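Local atomic coordinates of glutamate racemase (Francisella tularensis subsp. tularensis, PDB entry 3OUT), a protein that belongs to the Asp/Glu/hydantoin racemase family and is built from two alpha/beta lobes with D-glutamic acid bound in a pocket between them. Residues B[21-30]-B[208-219]; B[163-171]-B[192-200]. One frame throughout, in Å; residues are numbered along the deposited sequence. Where two conformers were deposited one is given.

Contact 1 of 2, residues B[21-30]-B[208-219]; sequences TIVKNLMSIL and SLQASKMLYSLL
Ser212 OG stands beside its own backbone N (chi1 -56°), which turns the hydroxyl back to Ser208 O and sets OG against Asn25 CB, 3.3 Å away. Asn25 CG also lies beside its N, at chi1 -70°. The amide of Asn25 is thereby carried over the first turn of 208-219, and its ND2 comes 3.4 Å from Ser208 CB. Ser212 is a small knob seated among Ile22, Asn25, Leu26 and Ile29. Its OG donates to Ser208 O at 3.1 Å, which keeps the hydroxyl within its own helix; Ser212 N reaches the same oxygen from the opposite face of the carbonyl plane. Ile22 CD1 rests on that carbonyl, 3.3 Å from Ser208 O. Ser208 OG is hydrogen-bonded to Asp206 OD1. Ile29 CD1 lies against the backbone carbonyl of Ser212 and Tyr216 CB. Leu26 CD2 meets Leu215 CD2 at 4.1 Å. Farther along, Leu30 CD2 comes to the ring edge of Tyr216, 3.6 Å from Tyr216 CD1. The axes of the two helical segments are 9.0 Å apart and cross at -50°. Ile22, Leu26 and Leu215 pack on strand 10-14. This is the pairing of two neighbouring helices on one face of a parallel sheet, as in a Rossmann-like alpha/beta sandwich.

Contact 2 of 2, residues B[163-171]-B[192-200]; sequences VELVAKEYL and IKESIAKIL
Ile199 is the knob that joins 192-200 to 163-171, seated among Glu164, Ala167, Lys168 and Leu171. Its CB lies 4.1 Å from Leu171 CD1. There the chain branches. CG2, anti to the backbone N, goes to Leu171 CB and Lys168 CG. Ile199 CG1 meets Lys168 CG and, a little farther off, Ala167 CB at 4.3 Å. At the tip, CD1 lies 3.6 Å from Lys168 CG and equally near Lys168 CE. The extended lysine chain runs across the isoleucine at about a right angle, so its methylenes cover the tip of Ile199.

Leu171 meets a second residue of the other helix. Its CD1 is 3.9 Å from Ile196 CG2. At the other end, Val163 CG1 is anti to its backbone N (chi1 175°). It touches both Ile192 CG2 and Ser195 OG, 3.7 Å from the latter.

The polar margin is water-mediated. One water donates to Glu164 OE2 at 2.5 Å and is hydrogen-bonded to Ser195 OG at 2.7 Å. The carboxylate lies against the methylenes of Lys198, while Lys198 NZ is 4.2 Å from Glu164 OE2, too far for a salt bridge.

The axes of the two helical segments cross at -54°. Leu171, Ile196 and Leu200 rest on Leu182 of strand 181-184, and Ile196 also touches strand 203-205. Ile192 and Val163 pack against helix 149-154. Leu165 and Val166 on helix 161-171 pack on a second subunit, another copy of this protein.

Overall arrangement
The contacts belong to different sheets. Contact 1 pairs helices beside the six-stranded parallel sheet, and contact 2 pairs helices beside the four-stranded one. Their centres are about 27 Å apart and they do not touch. Contact 2 is nested in sequence inside the loop closed by contact 1. The crossing angles are alike. Contact 1 lies nearer the centre of the chain but is only partly buried; its knob is a serine whose hydroxyl turns back into its own helix amid aliphatic side chains. Contact 2 is more peripheral yet largely buried, an aliphatic core around an isoleucine knob, edged by a Glu-water-Ser bridge and lysine methylenes. Only contact 2 has segments that touch another subunit.

Contact 1 of 2, residues B[21-30]-B[208-219]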
loop_
_atom_site.group_PDB
_atom_site.type_symbol
_atom_site.label_atom_id
_atom_site.label_comp_id
_atom_site.label_asym_id
_atom_site.label_seq_id
_atom_site.Cartn_x
_atom_site.Cartn_y
_atom_site.Cartn_z
ATOM N N THR B 21 2.623 -18.706 15.867
ATOM C CA THR B 21 2.861 -19.408 17.114
ATOM C C THR B 21 1.936 -18.941 18.242
ATOM O O THR B 21 1.532 -19.767 19.074
ATOM C CB THR B 21 4.308 -19.314 17.557
ATOM O OG1 THR B 21 5.127 -20.052 16.635
ATOM C CG2 THR B 21 4.447 -19.862 18.972
ATOM N N ILE B 22 1.588 -17.647 18.269
ATOM C CA ILE B 22 0.667 -17.098 19.300
ATOM C C ILE B 22 -0.713 -17.722 19.125
ATOM O O ILE B 22 -1.427 -17.981 20.106
ATOM C CB ILE B 22 0.546 -15.553 19.233
ATOM C CG1 ILE B 22 1.853 -14.913 19.707
ATOM C CG2 ILE B 22 -0.667 -15.029 20.035
ATOM C CD1 ILE B 22 1.964 -14.739 21.192
ATOM N N VAL B 23 -1.124 -17.961 17.876
ATOM C CA VAL B 23 -2.393 -18.624 17.633
ATOM C C VAL B 23 -2.386 -20.034 18.257
ATOM O O VAL B 23 -3.320 -20.433 18.960
ATOM C CB VAL B 23 -2.714 -18.661 16.114
ATOM C CG1 VAL B 23 -4.032 -19.398 15.877
ATOM C CG2 VAL B 23 -2.823 -17.227 15.600
ATOM N N LYS B 24 -1.305 -20.765 18.006
ATOM C CA LYS B 24 -1.078 -22.084 18.573
ATOM C C LYS B 24 -1.185 -22.018 20.126
ATOM O O LYS B 24 -1.888 -22.822 20.770
ATOM C CB LYS B 24 0.272 -22.626 18.099
ATOM C CG LYS B 24 0.705 -23.965 18.731
ATOM C CD LYS B 24 2.205 -24.227 18.535
ATOM C CE LYS B 24 3.090 -23.425 19.529
ATOM N NZ LYS B 24 4.583 -23.631 19.360
ATOM N N ASN B 25 -0.506 -21.044 20.703
ATOM C CA ASN B 25 -0.466 -20.926 22.145
ATOM C C ASN B 25 -1.864 -20.660 22.683
ATOM O O ASN B 25 -2.283 -21.201 23.612
ATOM C CB ASN B 25 0.482 -19.805 22.589
ATOM C CG ASN B 25 1.957 -20.121 22.351
ATOM O OD1 ASN B 25 2.378 -21.229 22.400
ATOM N ND2 ASN B 25 2.706 -19.120 22.165
ATOM N N LEU B 26 -2.561 -19.751 22.028
ATOM C CA LEU B 26 -3.911 -19.400 22.453
ATOM C C LEU B 26 -4.843 -20.584 22.379
ATOM O O LEU B 26 -5.656 -20.756 23.215
ATOM C CB LEU B 26 -4.508 -18.198 21.674
ATOM C CG LEU B 26 -3.838 -16.843 21.878
ATOM C CD1 LEU B 26 -4.401 -15.820 20.904
ATOM C CD2 LEU B 26 -3.953 -16.313 23.299
HETATM N N MSE B 27 -4.692 -21.384 21.330
HETATM C CA MSE B 27 -5.536 -22.552 21.126
HETATM C C MSE B 27 -5.300 -23.595 22.209
HETATM O O MSE B 27 -6.123 -24.487 22.413
HETATM C CB MSE B 27 -5.285 -23.161 19.745
HETATM C CG MSE B 27 -5.921 -22.390 18.601
HETATM SE SE MSE B 27 -5.455 -23.117 16.852
HETATM C CE MSE B 27 -3.513 -22.996 16.983
ATOM N N SER B 28 -4.173 -23.481 22.904
ATOM C CA SER B 28 -3.847 -24.425 23.965
ATOM C C SER B 28 -4.324 -24.012 25.351
ATOM O O SER B 28 -4.427 -24.850 26.181
ATOM C CB SER B 28 -2.342 -24.712 24.013
ATOM O OG SER B 28 -1.652 -23.708 24.682
ATOM N N ILE B 29 -4.581 -22.712 25.541
ATOM C CA ILE B 29 -5.029 -22.209 26.863
ATOM C C ILE B 29 -6.451 -21.644 26.849
ATOM O O ILE B 29 -7.066 -21.497 27.921
ATOM C CB ILE B 29 -4.053 -21.179 27.511
ATOM C CG1 ILE B 29 -3.926 -19.908 26.674
ATOM C CG2 ILE B 29 -2.673 -21.790 27.706
ATOM C CD1 ILE B 29 -2.952 -18.892 27.272
ATOM N N LEU B 30 -6.951 -21.322 25.651
ATOM C CA LEU B 30 -8.266 -20.699 25.461
ATOM C C LEU B 30 -8.966 -21.378 24.290
ATOM O O LEU B 30 -9.247 -20.773 23.257
ATOM C CB LEU B 30 -8.106 -19.191 25.228
ATOM C CG LEU B 30 -7.785 -18.305 26.415
ATOM C CD1 LEU B 30 -7.238 -16.956 25.993
ATOM C CD2 LEU B 30 -9.111 -18.167 27.232
ATOM N N SER B 208 6.580 -15.816 23.640
ATOM C CA SER B 208 5.224 -16.014 23.064
ATOM C C SER B 208 4.176 -16.580 23.983
ATOM O O SER B 208 3.047 -16.087 24.008
ATOM C CB SER B 208 5.263 -16.847 21.782
ATOM O OG SER B 208 5.934 -18.056 21.986
ATOM N N LEU B 209 4.495 -17.647 24.713
ATOM C CA LEU B 209 3.498 -18.234 25.599
ATOM C C LEU B 209 3.138 -17.284 26.745
ATOM O O LEU B 209 1.976 -17.167 27.096
ATOM C CB LEU B 209 3.962 -19.594 26.139
ATOM C CG LEU B 209 2.934 -20.326 27.002
ATOM C CD1 LEU B 209 1.594 -20.633 26.281
ATOM C CD2 LEU B 209 3.635 -21.605 27.528
ATOM N N GLN B 210 4.140 -16.618 27.302
ATOM C CA GLN B 210 3.925 -15.614 28.363
ATOM C C GLN B 210 2.960 -14.539 27.882
ATOM O O GLN B 210 2.029 -14.167 28.618
ATOM C CB GLN B 210 5.239 -15.005 28.795
ATOM C CG GLN B 210 5.153 -13.896 29.866
ATOM C CD GLN B 210 4.713 -14.374 31.265
ATOM O OE1 GLN B 210 4.229 -15.481 31.451
ATOM N NE2 GLN B 210 4.898 -13.516 32.252
ATOM N N ALA B 211 3.151 -14.055 26.647
ATOM C CA ALA B 211 2.213 -13.070 26.090
ATOM C C ALA B 211 0.792 -13.619 26.028
ATOM O O ALA B 211 -0.189 -12.953 26.396
ATOM C CB ALA B 211 2.709 -12.566 24.644
ATOM N N SER B 212 0.662 -14.864 25.571
ATOM C CA SER B 212 -0.656 -15.503 25.546
ATOM C C SER B 212 -1.277 -15.621 26.941
ATOM O O SER B 212 -2.461 -15.368 27.114
ATOM C CB SER B 212 -0.559 -16.856 24.861
ATOM O OG SER B 212 -0.001 -16.707 23.558
ATOM N N LYS B 213 -0.466 -16.004 27.925
ATOM C CA LYS B 213 -0.927 -16.056 29.331
ATOM C C LYS B 213 -1.369 -14.717 29.881
ATOM O O LYS B 213 -2.338 -14.669 30.641
ATOM C CB LYS B 213 0.145 -16.669 30.207
ATOM C CG LYS B 213 0.359 -18.118 29.846
ATOM C CD LYS B 213 1.118 -18.877 30.874
ATOM C CE LYS B 213 2.463 -18.355 31.160
ATOM N NZ LYS B 213 3.125 -19.212 32.215
HETATM N N MSE B 214 -0.676 -13.644 29.489
HETATM C CA MSE B 214 -1.076 -12.295 29.876
HETATM C C MSE B 214 -2.472 -11.986 29.334
HETATM O O MSE B 214 -3.289 -11.379 30.019
HETATM C CB MSE B 214 -0.030 -11.240 29.452
HETATM C CG MSE B 214 1.236 -11.330 30.261
HETATM SE SE MSE B 214 2.528 -10.077 29.546
HETATM C CE MSE B 214 3.486 -9.691 31.217
ATOM N N LEU B 215 -2.733 -12.371 28.086
ATOM C CA LEU B 215 -4.044 -12.170 27.512
ATOM C C LEU B 215 -5.094 -13.030 28.250
ATOM O O LEU B 215 -6.120 -12.521 28.611
ATOM C CB LEU B 215 -4.038 -12.478 26.018
ATOM C CG LEU B 215 -5.408 -12.337 25.332
ATOM C CD1 LEU B 215 -6.052 -10.993 25.637
ATOM C CD2 LEU B 215 -5.261 -12.507 23.844
ATOM N N TYR B 216 -4.797 -14.301 28.516
ATOM C CA TYR B 216 -5.675 -15.152 29.324
ATOM C C TYR B 216 -6.040 -14.459 30.664
ATOM O O TYR B 216 -7.222 -14.368 31.027
ATOM C CB TYR B 216 -5.063 -16.529 29.626
ATOM C CG TYR B 216 -5.931 -17.269 30.605
ATOM C CD1 TYR B 216 -7.025 -18.007 30.182
ATOM C CD2 TYR B 216 -5.687 -17.180 31.966
ATOM C CE1 TYR B 216 -7.870 -18.636 31.092
ATOM C CE2 TYR B 216 -6.523 -17.805 32.891
ATOM C CZ TYR B 216 -7.614 -18.525 32.441
ATOM O OH TYR B 216 -8.442 -19.145 33.360
ATOM N N SER B 217 -5.035 -13.957 31.389
ATOM C CA SER B 217 -5.314 -13.396 32.715
ATOM C C SER B 217 -6.237 -12.207 32.609
ATOM O O SER B 217 -7.159 -12.062 33.412
ATOM C CB SER B 217 -4.034 -12.985 33.420
ATOM O OG SER B 217 -3.284 -14.131 33.700
ATOM N N LEU B 218 -6.013 -11.368 31.591
ATOM C CA LEU B 218 -6.856 -10.225 31.380
ATOM C C LEU B 218 -8.286 -10.638 31.090
ATOM O O LEU B 218 -9.212 -10.091 31.672
ATOM C CB LEU B 218 -6.328 -9.341 30.251
ATOM C CG LEU B 218 -7.006 -7.983 30.028
ATOM C CD1 LEU B 218 -6.047 -6.993 29.329
ATOM C CD2 LEU B 218 -8.305 -8.119 29.256
ATOM N N LEU B 219 -8.486 -11.579 30.171
ATOM C CA LEU B 219 -9.868 -11.999 29.853
ATOM C C LEU B 219 -10.573 -12.635 31.051
ATOM O O LEU B 219 -11.744 -12.393 31.301
ATOM C CB LEU B 219 -9.880 -12.980 28.691
ATOM C CG LEU B 219 -9.393 -12.401 27.365
ATOM C CD1 LEU B 219 -9.371 -13.496 26.326
ATOM C CD2 LEU B 219 -10.278 -11.257 26.854
#

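Contact 2 of 2, residues B[163-171]-B[192-200]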
loop_
_atom_site.group_PDB
_atom_site.type_symbol
_atom_site.label_atom_id
_atom_site.label_comp_id
_atom_site.label_asym_id
_atom_site.label_seq_id
_atom_site.Cartn_x
_atom_site.Cartn_y
_atom_site.Cartn_z
ATOM N N VAL B 163 23.038 -22.920 9.450
ATOM C CA VAL B 163 22.373 -22.269 10.578
ATOM C C VAL B 163 23.377 -22.057 11.694
ATOM O O VAL B 163 23.488 -20.969 12.263
ATOM C CB VAL B 163 21.147 -23.078 11.103
ATOM C CG1 VAL B 163 20.568 -22.423 12.345
ATOM C CG2 VAL B 163 20.060 -23.195 10.053
ATOM N N GLU B 164 24.161 -23.089 11.987
ATOM C CA GLU B 164 25.198 -22.946 13.010
ATOM C C GLU B 164 26.248 -21.872 12.705
ATOM O O GLU B 164 26.621 -21.108 13.571
ATOM C CB GLU B 164 25.792 -24.322 13.321
ATOM C CG GLU B 164 24.754 -25.243 13.957
ATOM C CD GLU B 164 25.275 -26.638 14.227
ATOM O OE1 GLU B 164 26.507 -26.806 14.267
ATOM O OE2 GLU B 164 24.444 -27.543 14.434
ATOM N N LEU B 165 26.706 -21.768 11.458
ATOM C CA LEU B 165 27.669 -20.752 11.121
ATOM C C LEU B 165 27.102 -19.329 11.151
ATOM O O LEU B 165 27.787 -18.433 11.578
ATOM C CB LEU B 165 28.291 -21.020 9.761
ATOM C CG LEU B 165 29.325 -22.154 9.680
ATOM C CD1 LEU B 165 29.667 -22.377 8.238
ATOM C CD2 LEU B 165 30.578 -21.838 10.483
ATOM N N VAL B 166 25.877 -19.139 10.642
ATOM C CA VAL B 166 25.241 -17.833 10.731
ATOM C C VAL B 166 25.037 -17.455 12.219
ATOM O O VAL B 166 25.301 -16.336 12.595
ATOM C CB VAL B 166 23.890 -17.799 9.965
ATOM C CG1 VAL B 166 23.201 -16.424 10.148
ATOM C CG2 VAL B 166 24.137 -18.107 8.452
ATOM N N ALA B 167 24.570 -18.401 13.040
ATOM C CA ALA B 167 24.388 -18.145 14.471
ATOM C C ALA B 167 25.726 -17.792 15.136
ATOM O O ALA B 167 25.793 -16.865 15.960
ATOM C CB ALA B 167 23.709 -19.324 15.172
ATOM N N LYS B 168 26.801 -18.491 14.785
ATOM C CA LYS B 168 28.131 -18.135 15.364
ATOM C C LYS B 168 28.493 -16.701 15.038
ATOM O O LYS B 168 28.990 -15.957 15.900
ATOM C CB LYS B 168 29.232 -19.117 14.922
ATOM C CG LYS B 168 29.037 -20.521 15.462
ATOM C CD LYS B 168 30.180 -21.461 15.036
ATOM C CE LYS B 168 29.819 -22.939 15.214
ATOM N NZ LYS B 168 30.646 -23.843 14.350
ATOM N N GLU B 169 28.202 -16.266 13.809
ATOM C CA GLU B 169 28.505 -14.905 13.399
ATOM C C GLU B 169 27.819 -13.866 14.296
ATOM O O GLU B 169 28.440 -12.878 14.685
ATOM C CB GLU B 169 28.101 -14.707 11.924
ATOM C CG GLU B 169 28.270 -13.319 11.391
ATOM C CD GLU B 169 29.705 -12.931 11.095
ATOM O OE1 GLU B 169 30.604 -13.812 11.066
ATOM O OE2 GLU B 169 29.908 -11.712 10.876
ATOM N N TYR B 170 26.546 -14.100 14.629
ATOM C CA TYR B 170 25.761 -13.157 15.389
ATOM C C TYR B 170 25.923 -13.312 16.907
ATOM O O TYR B 170 25.756 -12.342 17.646
ATOM C CB TYR B 170 24.272 -13.315 15.057
ATOM C CG TYR B 170 23.885 -12.868 13.658
ATOM C CD1 TYR B 170 24.378 -11.684 13.130
ATOM C CD2 TYR B 170 23.014 -13.630 12.865
ATOM C CE1 TYR B 170 24.025 -11.255 11.842
ATOM C CE2 TYR B 170 22.654 -13.187 11.581
ATOM C CZ TYR B 170 23.152 -12.019 11.083
ATOM O OH TYR B 170 22.785 -11.578 9.841
ATOM N N LEU B 171 26.181 -14.515 17.368
ATOM C CA LEU B 171 26.168 -14.793 18.824
ATOM C C LEU B 171 27.531 -14.700 19.483
ATOM O O LEU B 171 27.616 -14.667 20.719
ATOM C CB LEU B 171 25.562 -16.169 19.096
ATOM C CG LEU B 171 24.114 -16.376 18.691
ATOM C CD1 LEU B 171 23.738 -17.802 18.813
ATOM C CD2 LEU B 171 23.169 -15.478 19.515
ATOM N N ILE B 192 14.954 -22.264 15.780
ATOM C CA ILE B 192 16.355 -22.648 15.742
ATOM C C ILE B 192 17.001 -22.687 17.142
ATOM O O ILE B 192 18.220 -22.615 17.260
ATOM C CB ILE B 192 17.209 -21.782 14.756
ATOM C CG1 ILE B 192 17.266 -20.299 15.164
ATOM C CG2 ILE B 192 16.698 -21.962 13.294
ATOM C CD1 ILE B 192 18.370 -19.496 14.472
ATOM N N LYS B 193 16.181 -22.774 18.177
ATOM C CA LYS B 193 16.706 -22.695 19.540
ATOM C C LYS B 193 17.778 -23.744 19.833
ATOM O O LYS B 193 18.740 -23.456 20.571
ATOM C CB LYS B 193 15.593 -22.779 20.581
ATOM C CG LYS B 193 14.817 -24.087 20.710
ATOM C CD LYS B 193 13.810 -23.973 21.858
ATOM C CE LYS B 193 12.548 -24.787 21.641
ATOM N NZ LYS B 193 12.744 -26.072 20.913
ATOM N N GLU B 194 17.616 -24.935 19.272
ATOM C CA GLU B 194 18.619 -26.002 19.475
ATOM C C GLU B 194 19.976 -25.632 18.888
ATOM O O GLU B 194 21.011 -25.916 19.497
ATOM C CB GLU B 194 18.144 -27.338 18.899
ATOM C CG GLU B 194 16.949 -27.949 19.591
ATOM C CD GLU B 194 16.600 -29.368 19.081
ATOM O OE1 GLU B 194 17.404 -29.956 18.306
ATOM O OE2 GLU B 194 15.523 -29.903 19.487
ATOM N N SER B 195 20.001 -24.982 17.723
ATOM C CA SER B 195 21.256 -24.491 17.159
ATOM C C SER B 195 21.815 -23.363 18.004
ATOM O O SER B 195 23.002 -23.290 18.221
ATOM C CB SER B 195 21.098 -24.009 15.725
ATOM O OG SER B 195 20.636 -25.074 14.885
ATOM N N ILE B 196 20.964 -22.460 18.484
ATOM C CA ILE B 196 21.433 -21.372 19.341
ATOM C C ILE B 196 22.081 -21.940 20.620
ATOM O O ILE B 196 23.146 -21.507 21.016
ATOM C CB ILE B 196 20.287 -20.379 19.659
ATOM C CG1 ILE B 196 19.859 -19.670 18.371
ATOM C CG2 ILE B 196 20.729 -19.324 20.731
ATOM C CD1 ILE B 196 18.611 -18.808 18.476
ATOM N N ALA B 197 21.407 -22.893 21.241
ATOM C CA ALA B 197 21.856 -23.512 22.499
ATOM C C ALA B 197 23.233 -24.168 22.367
ATOM O O ALA B 197 23.989 -24.221 23.348
ATOM C CB ALA B 197 20.868 -24.520 22.942
ATOM N N LYS B 198 23.561 -24.665 21.171
ATOM C CA LYS B 198 24.923 -25.245 20.905
ATOM C C LYS B 198 26.050 -24.207 20.961
ATOM O O LYS B 198 27.183 -24.525 21.360
ATOM C CB LYS B 198 25.012 -25.903 19.519
ATOM C CG LYS B 198 24.479 -27.307 19.324
ATOM C CD LYS B 198 24.659 -27.683 17.842
ATOM C CE LYS B 198 24.500 -29.169 17.547
ATOM N NZ LYS B 198 23.107 -29.654 17.815
ATOM N N ILE B 199 25.755 -22.982 20.527
ATOM C CA ILE B 199 26.737 -21.903 20.450
ATOM C C ILE B 199 26.851 -21.110 21.763
ATOM O O ILE B 199 27.944 -20.705 22.179
ATOM C CB ILE B 199 26.350 -20.903 19.328
ATOM C CG1 ILE B 199 26.075 -21.617 17.987
ATOM C CG2 ILE B 199 27.384 -19.812 19.200
ATOM C CD1 ILE B 199 27.101 -22.676 17.561
ATOM N N LEU B 200 25.711 -20.865 22.397
ATOM C CA LEU B 200 25.651 -20.010 23.552
ATOM C C LEU B 200 24.823 -20.711 24.599
ATOM O O LEU B 200 23.596 -20.703 24.563
ATOM C CB LEU B 200 25.051 -18.656 23.148
ATOM C CG LEU B 200 25.167 -17.529 24.149
ATOM C CD1 LEU B 200 26.649 -17.170 24.325
ATOM C CD2 LEU B 200 24.349 -16.321 23.687
HETATM O O HOH W 1 21.928 -27.348 14.108
#